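Local coordinates for fructose transport system repressor FruR (Pseudomonas putida, PDB 3O74), which probably binds specific DNA sequences as a LacI-family transcriptional regulator, with fructose 1-phosphate as its preferred effector, at residues Ser114-Ser117 / Ser118-Ser122. Residues are numbered along the deposited sequence; the frame is centred on the assembly and turned at random.
Sequences SLLS and SAPRS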
ATOM      1  N   SER B 114     -27.961   1.258   2.769  1.00 50.37           N
ATOM      2  CA  SER B 114     -27.746   0.143   3.686  1.00 50.20           C
ATOM      3  C   SER B 114     -27.711   0.607   5.144  1.00 53.87           C
ATOM      4  O   SER B 114     -28.022  -0.162   6.053  1.00 58.85           O
ATOM      5  CB  SER B 114     -26.477  -0.640   3.327  1.00 46.42           C
ATOM      6  OG  SER B 114     -25.303   0.017   3.775  1.00 45.03           O
ATOM      7  N   LEU B 115     -27.336   1.866   5.362  1.00 50.30           N
ATOM      8  CA  LEU B 115     -27.332   2.440   6.704  1.00 47.05           C
ATOM      9  C   LEU B 115     -28.719   2.966   7.069  1.00 56.14           C
ATOM     10  O   LEU B 115     -29.141   2.894   8.224  1.00 59.19           O
ATOM     11  CB  LEU B 115     -26.311   3.575   6.807  1.00 39.16           C
ATOM     12  CG  LEU B 115     -24.887   3.288   6.320  1.00 37.37           C
ATOM     13  CD1 LEU B 115     -23.954   4.433   6.691  1.00 36.27           C
ATOM     14  CD2 LEU B 115     -24.374   1.970   6.875  1.00 33.43           C
ATOM     15  N   LEU B 116     -29.418   3.495   6.069  1.00 58.23           N
ATOM     16  CA  LEU B 116     -30.743   4.076   6.255  1.00 62.08           C
ATOM     17  C   LEU B 116     -31.761   3.068   6.786  1.00 66.92           C
ATOM     18  O   LEU B 116     -32.835   3.449   7.254  1.00 67.39           O
ATOM     19  CB  LEU B 116     -31.242   4.687   4.942  1.00 60.89           C
ATOM     20  CG  LEU B 116     -31.234   6.213   4.830  1.00 62.18           C
ATOM     21  CD1 LEU B 116     -30.438   6.847   5.959  1.00 64.10           C
ATOM     22  CD2 LEU B 116     -30.699   6.655   3.477  1.00 63.37           C
ATOM     23  N   SER B 117     -31.423   1.784   6.713  1.00 68.75           N
ATOM     24  CA  SER B 117     -32.337   0.734   7.146  1.00 72.24           C
ATOM     25  C   SER B 117     -32.642   0.827   8.639  1.00 73.66           C
ATOM     26  O   SER B 117     -33.758   0.543   9.071  1.00 76.41           O
ATOM     27  CB  SER B 117     -31.768  -0.649   6.815  1.00 72.96           C
ATOM     28  OG  SER B 117     -31.077  -1.197   7.927  1.00 73.52           O
ATOM     29  N   SER B 118     -31.644   1.226   9.422  1.00 71.28           N
ATOM     30  CA  SER B 118     -31.778   1.291  10.875  1.00 69.90           C
ATOM     31  C   SER B 118     -32.567   2.515  11.340  1.00 68.61           C
ATOM     32  O   SER B 118     -32.693   2.758  12.540  1.00 71.96           O
ATOM     33  CB  SER B 118     -30.399   1.283  11.537  1.00 71.99           C
ATOM     34  OG  SER B 118     -29.652   2.429  11.168  1.00 73.42           O
ATOM     35  N   ALA B 119     -33.091   3.280  10.388  1.00 65.50           N
ATOM     36  CA  ALA B 119     -33.825   4.503  10.701  1.00 62.60           C
ATOM     37  C   ALA B 119     -32.990   5.451  11.558  1.00 59.02           C
ATOM     38  O   ALA B 119     -33.381   5.793  12.673  1.00 55.36           O
ATOM     39  CB  ALA B 119     -35.144   4.172  11.397  1.00 64.94           C
ATOM     40  N   PRO B 120     -31.827   5.876  11.039  1.00 62.56           N
ATOM     41  CA  PRO B 120     -30.969   6.806  11.780  1.00 58.99           C
ATOM     42  C   PRO B 120     -31.613   8.182  11.907  1.00 56.29           C
ATOM     43  O   PRO B 120     -32.345   8.610  11.014  1.00 56.77           O
ATOM     44  CB  PRO B 120     -29.708   6.883  10.913  1.00 56.03           C
ATOM     45  CG  PRO B 120     -30.167   6.526   9.547  1.00 56.12           C
ATOM     46  CD  PRO B 120     -31.251   5.512   9.733  1.00 59.64           C
ATOM     47  N   ARG B 121     -31.346   8.858  13.017  1.00 54.33           N
ATOM     48  CA  ARG B 121     -31.888  10.188  13.260  1.00 57.67           C
ATOM     49  C   ARG B 121     -31.025  11.235  12.563  1.00 46.51           C
ATOM     50  O   ARG B 121     -31.484  12.331  12.241  1.00 46.57           O
ATOM     51  CB  ARG B 121     -31.958  10.457  14.764  1.00 68.31           C
ATOM     52  CG  ARG B 121     -33.094  11.368  15.194  1.00 79.95           C
ATOM     53  CD  ARG B 121     -32.716  12.834  15.096  1.00 87.28           C
ATOM     54  NE  ARG B 121     -33.332  13.494  13.950  1.00 91.31           N
ATOM     55  CZ  ARG B 121     -33.506  14.808  13.860  1.00 96.21           C
ATOM     56  NH1 ARG B 121     -33.114  15.593  14.854  1.00100.35           N
ATOM     57  NH2 ARG B 121     -34.075  15.337  12.785  1.00 94.25           N
ATOM     58  N   SER B 122     -29.770  10.874  12.322  1.00 42.30           N
ATOM     59  CA  SER B 122     -28.820  11.758  11.667  1.00 41.09           C
ATOM     60  C   SER B 122     -27.854  10.936  10.831  1.00 34.99           C
ATOM     61  O   SER B 122     -27.460   9.837  11.219  1.00 37.03           O
ATOM     62  CB  SER B 122     -28.043  12.573  12.703  1.00 44.62           C
ATOM     63  OG  SER B 122     -27.318  11.725  13.579  1.00 44.36           O
TER
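At the C-terminal end of helix 104-116 the chain unwinds through a type I beta turn, Leu-116 to Ala-119, where the carbonyls of Leu-115 and Leu-116 accept from residues of the turn. Leu-115 O accepts two hydrogen bonds from Ser-118. The backbone N comes from above the carbonyl plane at 3.2 Å, while the hydroxyl OG, 3.0 Å from the same oxygen, meets it almost head-on, with a C=O...OG angle of 168°. Serine suits the position because its short side chain, with OG between the backbone N and carbonyl carbon (chi1 63°), folds back onto the helix end. Ala-119 N closes the turn on Leu-116 O at 3.1 Å; Ala-119 leaves helical geometry with positive phi, which ends the helical run. Pro-120 has no N-H to offer the helix end, but its ring packs there: CD lies 3.6 Å from Leu-116 O, and CG meets a branch methyl of leucine, Leu-116 CD1, also at 3.6 Å, the two side chains crossing at about a right angle. Apolar Leu-115 is buried against Ala-183 and Val-185 of strand 183-186, Pro-120 also touches Ala-183, and Leu-116 reaches Leu-146 and Tyr-149 between helix 133-144 and strand 152-158, while the chain continues into strand 122-128.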